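Local coordinates for protein VP5 (Halorubrum pleomorphic virus 2, PDB 6QGI) that is an envelope protein of a pleomorphic archaeal virus and probably drives fusion of the viral membrane with that of its host cell, at residues I82-N86 against A87-E91; Y473-Q476 against E477-D480; W479-L482 against E483-K487. One frame throughout, in Å; residues are numbered along the deposited sequence.

Interaction 1. Residues I82-N86 against A87-E91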
loop_
_atom_site.group_PDB
_atom_site.type_symbol
_atom_site.label_atom_id
_atom_site.label_comp_id
_atom_site.label_asym_id
_atom_site.label_seq_id
_atom_site.Cartn_x
_atom_site.Cartn_y
_atom_site.Cartn_z
ATOM N N ILE A 82 -23.485 15.686 -17.564
ATOM C CA ILE A 82 -24.757 16.236 -17.069
ATOM C C ILE A 82 -24.728 17.779 -17.182
ATOM O O ILE A 82 -25.753 18.369 -17.525
ATOM C CB ILE A 82 -25.107 15.734 -15.623
ATOM C CG1 ILE A 82 -25.441 14.221 -15.629
ATOM C CG2 ILE A 82 -26.286 16.524 -15.002
ATOM C CD1 ILE A 82 -25.223 13.472 -14.285
ATOM N N GLU A 83 -23.559 18.413 -16.928
ATOM C CA GLU A 83 -23.380 19.871 -17.017
ATOM C C GLU A 83 -23.656 20.358 -18.437
ATOM O O GLU A 83 -24.427 21.297 -18.620
ATOM C CB GLU A 83 -21.961 20.298 -16.579
ATOM C CG GLU A 83 -21.603 19.969 -15.136
ATOM C CD GLU A 83 -21.885 21.006 -14.064
ATOM O OE1 GLU A 83 -21.187 20.975 -13.024
ATOM O OE2 GLU A 83 -22.803 21.838 -14.249
ATOM N N GLU A 84 -23.053 19.687 -19.438
ATOM C CA GLU A 84 -23.208 19.987 -20.863
ATOM C C GLU A 84 -24.633 19.697 -21.320
ATOM O O GLU A 84 -25.180 20.442 -22.132
ATOM C CB GLU A 84 -22.195 19.186 -21.690
ATOM C CG GLU A 84 -20.782 19.733 -21.569
ATOM C CD GLU A 84 -20.196 20.421 -22.788
ATOM O OE1 GLU A 84 -20.964 21.015 -23.577
ATOM O OE2 GLU A 84 -18.954 20.386 -22.943
ATOM N N LEU A 85 -25.242 18.641 -20.760
ATOM C CA LEU A 85 -26.613 18.222 -21.036
ATOM C C LEU A 85 -27.618 19.266 -20.542
ATOM O O LEU A 85 -28.527 19.630 -21.286
ATOM C CB LEU A 85 -26.874 16.865 -20.361
ATOM C CG LEU A 85 -28.272 16.272 -20.468
ATOM C CD1 LEU A 85 -28.584 15.868 -21.888
ATOM C CD2 LEU A 85 -28.402 15.061 -19.576
ATOM N N ASN A 86 -27.449 19.746 -19.294
ATOM C CA ASN A 86 -28.311 20.751 -18.667
ATOM C C ASN A 86 -28.225 22.098 -19.388
ATOM O O ASN A 86 -29.152 22.904 -19.296
ATOM C CB ASN A 86 -27.946 20.924 -17.189
ATOM C CG ASN A 86 -28.479 19.852 -16.265
ATOM O OD1 ASN A 86 -29.273 18.982 -16.642
ATOM N ND2 ASN A 86 -28.064 19.902 -15.013
ATOM N N ALA A 87 -27.112 22.330 -20.109
ATOM C CA ALA A 87 -26.837 23.544 -20.872
ATOM C C ALA A 87 -27.343 23.442 -22.322
ATOM O O ALA A 87 -27.230 24.404 -23.084
ATOM C CB ALA A 87 -25.350 23.819 -20.853
ATOM N N GLY A 88 -27.913 22.289 -22.669
ATOM C CA GLY A 88 -28.478 22.014 -23.985
ATOM C C GLY A 88 -27.462 21.843 -25.095
ATOM O O GLY A 88 -27.744 22.193 -26.241
ATOM N N SER A 89 -26.286 21.271 -24.778
ATOM C CA SER A 89 -25.218 21.041 -25.758
ATOM C C SER A 89 -25.532 19.860 -26.671
ATOM O O SER A 89 -26.433 19.070 -26.375
ATOM C CB SER A 89 -23.885 20.791 -25.058
ATOM O OG SER A 89 -23.633 21.732 -24.029
ATOM N N ALA A 90 -24.779 19.745 -27.786
ATOM C CA ALA A 90 -24.884 18.638 -28.736
ATOM C C ALA A 90 -24.296 17.385 -28.103
ATOM O O ALA A 90 -23.410 17.499 -27.245
ATOM C CB ALA A 90 -24.153 18.980 -30.025
ATOM N N GLU A 91 -24.789 16.194 -28.512
ATOM C CA GLU A 91 -24.341 14.891 -27.995
ATOM C C GLU A 91 -22.808 14.762 -28.064
ATOM O O GLU A 91 -22.198 14.246 -27.122
ATOM C CB GLU A 91 -25.021 13.737 -28.749
ATOM C CG GLU A 91 -25.154 12.485 -27.901
ATOM C CD GLU A 91 -25.917 11.323 -28.504
ATOM O OE1 GLU A 91 -27.070 11.529 -28.947
ATOM O OE2 GLU A 91 -25.373 10.195 -28.504
#
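S89 folds back onto E84 in a Schellman motif, a classic way for a helix to stop, here at the C-terminal end of helix 66-86. The backbone carbonyl of E84 is the centre of the arrangement. S89 N reaches E84 O at 3.0 Å in a fairly straight bond, 161° at the hydrogen, from a position tilted moderately out of the carbonyl plane. G88 N closes the smaller ring onto L85 O at 3.1 Å, coming from above that carbonyl's plane. The positive phi of G88 reverses the chain and lets both amides point back into the last helical turn.

A87 lies over the helix end. Its CB rests 3.5 Å from E83 O and about as near E84 O, while its N-H makes only weak bonds to those same two oxygens.

Side chains reinforce the backbone pattern. The chain of E84 leaves beside its backbone N and then bends at CG (chi2 -110°), which turns the carboxylate along the helix end to S89. The E84 side chain also touches A93, V94 and A97 of helix 91-133. A90 is the N-cap of that helix, so only a few residues separate the two helices, and the contacts of E84 with the first turns of the second are those of a helical hairpin. At the centre of the turn the serine hydroxyl stands close to two oxygens of one residue: S89 OG lies 2.8 Å from both E84 O and E84 OE1.

Interaction 2. Residues Y473-Q476 against E477-D480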
loop_
_atom_site.group_PDB
_atom_site.type_symbol
_atom_site.label_atom_id
_atom_site.label_comp_id
_atom_site.label_asym_id
_atom_site.label_seq_id
_atom_site.Cartn_x
_atom_site.Cartn_y
_atom_site.Cartn_z
ATOM N N TYR A 473 -27.010 5.822 -12.675
ATOM C CA TYR A 473 -26.850 7.215 -12.208
ATOM C C TYR A 473 -27.459 8.178 -13.233
ATOM O O TYR A 473 -26.828 9.130 -13.700
ATOM C CB TYR A 473 -25.384 7.526 -11.871
ATOM C CG TYR A 473 -24.941 6.854 -10.592
ATOM C CD1 TYR A 473 -25.109 7.481 -9.361
ATOM C CD2 TYR A 473 -24.401 5.571 -10.601
ATOM C CE1 TYR A 473 -24.740 6.853 -8.175
ATOM C CE2 TYR A 473 -23.979 4.954 -9.424
ATOM C CZ TYR A 473 -24.162 5.597 -8.212
ATOM O OH TYR A 473 -23.800 5.007 -7.035
ATOM N N ILE A 474 -28.726 7.892 -13.569
ATOM C CA ILE A 474 -29.546 8.625 -14.526
ATOM C C ILE A 474 -30.712 9.305 -13.788
ATOM O O ILE A 474 -31.551 9.948 -14.424
ATOM C CB ILE A 474 -30.026 7.681 -15.668
ATOM C CG1 ILE A 474 -30.921 6.525 -15.133
ATOM C CG2 ILE A 474 -28.822 7.140 -16.458
ATOM C CD1 ILE A 474 -31.813 5.819 -16.189
ATOM N N THR A 475 -30.750 9.172 -12.443
ATOM C CA THR A 475 -31.768 9.777 -11.577
ATOM C C THR A 475 -31.086 10.584 -10.475
ATOM O O THR A 475 -29.954 10.274 -10.099
ATOM C CB THR A 475 -32.740 8.724 -10.970
ATOM O OG1 THR A 475 -32.125 8.039 -9.877
ATOM C CG2 THR A 475 -33.285 7.734 -11.994
ATOM N N GLN A 476 -31.796 11.598 -9.946
ATOM C CA GLN A 476 -31.342 12.482 -8.871
ATOM C C GLN A 476 -31.140 11.697 -7.566
ATOM O O GLN A 476 -30.131 11.909 -6.886
ATOM C CB GLN A 476 -32.350 13.632 -8.660
ATOM C CG GLN A 476 -31.886 14.739 -7.704
ATOM C CD GLN A 476 -30.798 15.599 -8.291
ATOM O OE1 GLN A 476 -31.012 16.347 -9.248
ATOM N NE2 GLN A 476 -29.605 15.511 -7.725
ATOM N N GLU A 477 -32.086 10.785 -7.238
ATOM C CA GLU A 477 -32.070 9.935 -6.044
ATOM C C GLU A 477 -30.736 9.178 -5.944
ATOM O O GLU A 477 -30.092 9.224 -4.893
ATOM C CB GLU A 477 -33.260 8.958 -6.074
ATOM C CG GLU A 477 -33.475 8.185 -4.779
ATOM C CD GLU A 477 -34.584 7.145 -4.769
ATOM O OE1 GLU A 477 -35.123 6.817 -5.852
ATOM O OE2 GLU A 477 -34.907 6.647 -3.667
ATOM N N GLU A 478 -30.309 8.540 -7.061
ATOM C CA GLU A 478 -29.055 7.788 -7.199
ATOM C C GLU A 478 -27.840 8.645 -6.835
ATOM O O GLU A 478 -26.995 8.199 -6.060
ATOM C CB GLU A 478 -28.900 7.265 -8.637
ATOM C CG GLU A 478 -29.756 6.056 -8.966
ATOM C CD GLU A 478 -29.616 5.594 -10.403
ATOM O OE1 GLU A 478 -28.750 4.728 -10.662
ATOM O OE2 GLU A 478 -30.361 6.101 -11.272
ATOM N N TRP A 479 -27.774 9.878 -7.379
ATOM C CA TRP A 479 -26.689 10.836 -7.156
ATOM C C TRP A 479 -26.686 11.409 -5.735
ATOM O O TRP A 479 -25.607 11.624 -5.179
ATOM C CB TRP A 479 -26.768 11.969 -8.175
ATOM C CG TRP A 479 -26.218 11.587 -9.512
ATOM C CD1 TRP A 479 -26.928 11.313 -10.643
ATOM C CD2 TRP A 479 -24.837 11.398 -9.848
ATOM N NE1 TRP A 479 -26.074 11.000 -11.674
ATOM C CE2 TRP A 479 -24.783 11.040 -11.213
ATOM C CE3 TRP A 479 -23.631 11.506 -9.127
ATOM C CZ2 TRP A 479 -23.573 10.792 -11.875
ATOM C CZ3 TRP A 479 -22.433 11.275 -9.787
ATOM C CH2 TRP A 479 -22.410 10.929 -11.146
ATOM N N ASP A 480 -27.885 11.660 -5.158
ATOM C CA ASP A 480 -28.064 12.166 -3.794
ATOM C C ASP A 480 -27.632 11.094 -2.775
ATOM O O ASP A 480 -27.007 11.422 -1.760
ATOM C CB ASP A 480 -29.528 12.599 -3.552
ATOM C CG ASP A 480 -30.001 13.842 -4.305
ATOM O OD1 ASP A 480 -29.149 14.544 -4.900
ATOM O OD2 ASP A 480 -31.222 14.120 -4.288
#
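T475 and E478 form a capping box at the start of helix 476-496, with T475 as the N-cap. The bond from E478 N to T475 OG1 is weak, as is its reciprocal from T475 N to E478 OE2; a firmer link runs from the threonine hydroxyl, which donates to OE2 at 3.0 Å on that oxygen's anti lone pair. With CG beside its own backbone N (chi1 -77°) and an extended chain beyond, E478 lays its carboxylate back along the loop instead of out from the helix. OE1 thereby takes Y473 N at 2.9 Å, approached from above the carboxylate plane, and OE2 also receives a weak bond from I474 N. One carboxylate thus meets three consecutive backbone amides, that of Y473 well and those of I474 and T475 weakly, and its negative charge near a helix N-terminus would be expected to suit the helix dipole.

W479 also reaches back to the loop. Its NE1 donates to Y473 O at 2.9 Å, and the tyrosine turns its edge to the indole: Y473 CD1 stands over the centre of one face, the centroid of its ring 5.2 Å from that of the six-membered ring, the planes at 62°. H468 stacks on Y473 and also meets the W479 ring, and the Y473 hydroxyl bonds to E466 O.

In the first turn of the helix, Q476 bends at chi2 (72°), which carries its amide forward to the D480 carboxylate one turn on, while its OE1 takes E263 N. Its NE2 donates to D480 OD1 at 3.0 Å, from above the carboxylate plane.

Interaction 3. Residues W479-L482 against E483-K487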
loop_
_atom_site.group_PDB
_atom_site.type_symbol
_atom_site.label_atom_id
_atom_site.label_comp_id
_atom_site.label_asym_id
_atom_site.label_seq_id
_atom_site.Cartn_x
_atom_site.Cartn_y
_atom_site.Cartn_z
ATOM N N TRP A 479 -27.774 9.878 -7.379
ATOM C CA TRP A 479 -26.689 10.836 -7.156
ATOM C C TRP A 479 -26.686 11.409 -5.735
ATOM O O TRP A 479 -25.607 11.624 -5.179
ATOM C CB TRP A 479 -26.768 11.969 -8.175
ATOM C CG TRP A 479 -26.218 11.587 -9.512
ATOM C CD1 TRP A 479 -26.928 11.313 -10.643
ATOM C CD2 TRP A 479 -24.837 11.398 -9.848
ATOM N NE1 TRP A 479 -26.074 11.000 -11.674
ATOM C CE2 TRP A 479 -24.783 11.040 -11.213
ATOM C CE3 TRP A 479 -23.631 11.506 -9.127
ATOM C CZ2 TRP A 479 -23.573 10.792 -11.875
ATOM C CZ3 TRP A 479 -22.433 11.275 -9.787
ATOM C CH2 TRP A 479 -22.410 10.929 -11.146
ATOM N N ASP A 480 -27.885 11.660 -5.158
ATOM C CA ASP A 480 -28.064 12.166 -3.794
ATOM C C ASP A 480 -27.632 11.094 -2.775
ATOM O O ASP A 480 -27.007 11.422 -1.760
ATOM C CB ASP A 480 -29.528 12.599 -3.552
ATOM C CG ASP A 480 -30.001 13.842 -4.305
ATOM O OD1 ASP A 480 -29.149 14.544 -4.900
ATOM O OD2 ASP A 480 -31.222 14.120 -4.288
ATOM N N GLN A 481 -27.940 9.814 -3.080
ATOM C CA GLN A 481 -27.586 8.651 -2.267
ATOM C C GLN A 481 -26.071 8.446 -2.262
ATOM O O GLN A 481 -25.517 8.136 -1.207
ATOM C CB GLN A 481 -28.297 7.389 -2.776
ATOM C CG GLN A 481 -28.566 6.362 -1.676
ATOM C CD GLN A 481 -29.024 5.012 -2.183
ATOM O OE1 GLN A 481 -29.018 4.717 -3.387
ATOM N NE2 GLN A 481 -29.423 4.147 -1.262
ATOM N N LEU A 482 -25.400 8.642 -3.430
ATOM C CA LEU A 482 -23.941 8.537 -3.569
ATOM C C LEU A 482 -23.291 9.537 -2.609
ATOM O O LEU A 482 -22.448 9.153 -1.796
ATOM C CB LEU A 482 -23.508 8.799 -5.039
ATOM C CG LEU A 482 -22.002 8.658 -5.377
ATOM C CD1 LEU A 482 -21.798 8.007 -6.723
ATOM C CD2 LEU A 482 -21.297 10.006 -5.366
ATOM N N GLU A 483 -23.742 10.805 -2.687
ATOM C CA GLU A 483 -23.316 11.945 -1.882
ATOM C C GLU A 483 -23.540 11.696 -0.389
ATOM O O GLU A 483 -22.649 11.990 0.407
ATOM C CB GLU A 483 -24.095 13.200 -2.326
ATOM C CG GLU A 483 -23.699 14.488 -1.616
ATOM C CD GLU A 483 -24.572 15.681 -1.952
ATOM O OE1 GLU A 483 -24.110 16.566 -2.708
ATOM O OE2 GLU A 483 -25.720 15.735 -1.453
ATOM N N GLN A 484 -24.728 11.168 -0.014
ATOM C CA GLN A 484 -25.088 10.928 1.380
ATOM C C GLN A 484 -24.318 9.755 1.974
ATOM O O GLN A 484 -23.795 9.907 3.079
ATOM C CB GLN A 484 -26.604 10.728 1.551
ATOM C CG GLN A 484 -27.115 10.874 2.996
ATOM C CD GLN A 484 -26.617 12.104 3.738
ATOM O OE1 GLN A 484 -26.018 12.005 4.814
ATOM N NE2 GLN A 484 -26.852 13.289 3.187
ATOM N N GLN A 485 -24.218 8.611 1.246
ATOM C CA GLN A 485 -23.490 7.415 1.704
ATOM C C GLN A 485 -22.019 7.726 1.975
ATOM O O GLN A 485 -21.445 7.191 2.927
ATOM C CB GLN A 485 -23.597 6.268 0.693
ATOM C CG GLN A 485 -24.900 5.479 0.792
ATOM C CD GLN A 485 -25.263 4.754 -0.484
ATOM O OE1 GLN A 485 -24.599 4.867 -1.521
ATOM N NE2 GLN A 485 -26.347 3.997 -0.440
ATOM N N ASN A 486 -21.422 8.609 1.151
ATOM C CA ASN A 486 -20.034 9.035 1.287
ATOM C C ASN A 486 -19.867 9.928 2.518
ATOM O O ASN A 486 -18.928 9.727 3.291
ATOM C CB ASN A 486 -19.571 9.760 0.018
ATOM C CG ASN A 486 -18.163 10.295 0.089
ATOM O OD1 ASN A 486 -17.945 11.512 0.123
ATOM N ND2 ASN A 486 -17.179 9.403 0.126
ATOM N N LYS A 487 -20.786 10.900 2.699
ATOM C CA LYS A 487 -20.794 11.849 3.815
ATOM C C LYS A 487 -20.943 11.126 5.165
ATOM O O LYS A 487 -20.234 11.481 6.107
ATOM C CB LYS A 487 -21.925 12.879 3.630
ATOM C CG LYS A 487 -21.808 14.109 4.525
ATOM C CD LYS A 487 -23.176 14.726 4.804
ATOM C CE LYS A 487 -23.118 15.771 5.893
ATOM N NZ LYS A 487 -24.474 16.139 6.378
#
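Q481 carries its CG opposite the backbone N (chi1 -151°) and stays extended beyond it, whereas Q485 turns CG beside its own N (chi1 -81°); these choices lay the two side chains across each other one turn apart. The amide end of Q485 comes over the CG and CD of Q481, with the two amide planes 35° apart. Q481 NE2 and Q485 NE2, both donors, are 3.2 Å apart and not bonded, an unfavourable approach as modelled; the favourable contact is Q485 NE2 against Q481 CG, at 3.5 Å. Q485 OE1 finds its partner in S465 OG, which would fix the amide's rotation.

Beneath the glutamines the backbone runs in regular i to i+4 bonds, of which Q485 N to Q481 O, at 2.8 Å, is nearly straight. Q485 CB and CG also lie against that carbonyl, CB 3.3 Å from Q481 O.

Around the helix the residues divide by surroundings. L482 packs on P270 and Y473, and N486 on P270 and R273, both being buried, while D480, Q481 and Q484 are exposed. Continuous i to i+4 hydrogen bonding, with a buried side that includes N486 and an exposed polar side, is that of an amphipathic alpha-helix.

In the fold
Interaction 2 caps the start of helix 476-496 and interaction 3 is the turn that follows: they share W479 and D480, their centres lie 9 Å apart, and Y473 CE1 of the capping loop packs 3.5 Å from L482 CD1. Interaction 1 closes a different helix, 66-86, far earlier in the sequence, yet it is joined to both through W479: I82 CD1 lies 3.7 Å from W479 NE1. The centre of interaction 1 is about 17 Å from that of interaction 2 and about 23 Å from that of interaction 3. A helix end and a helix start thus lie near each other, and one loop links them, N86 bonding to I262 and Q476 to E263.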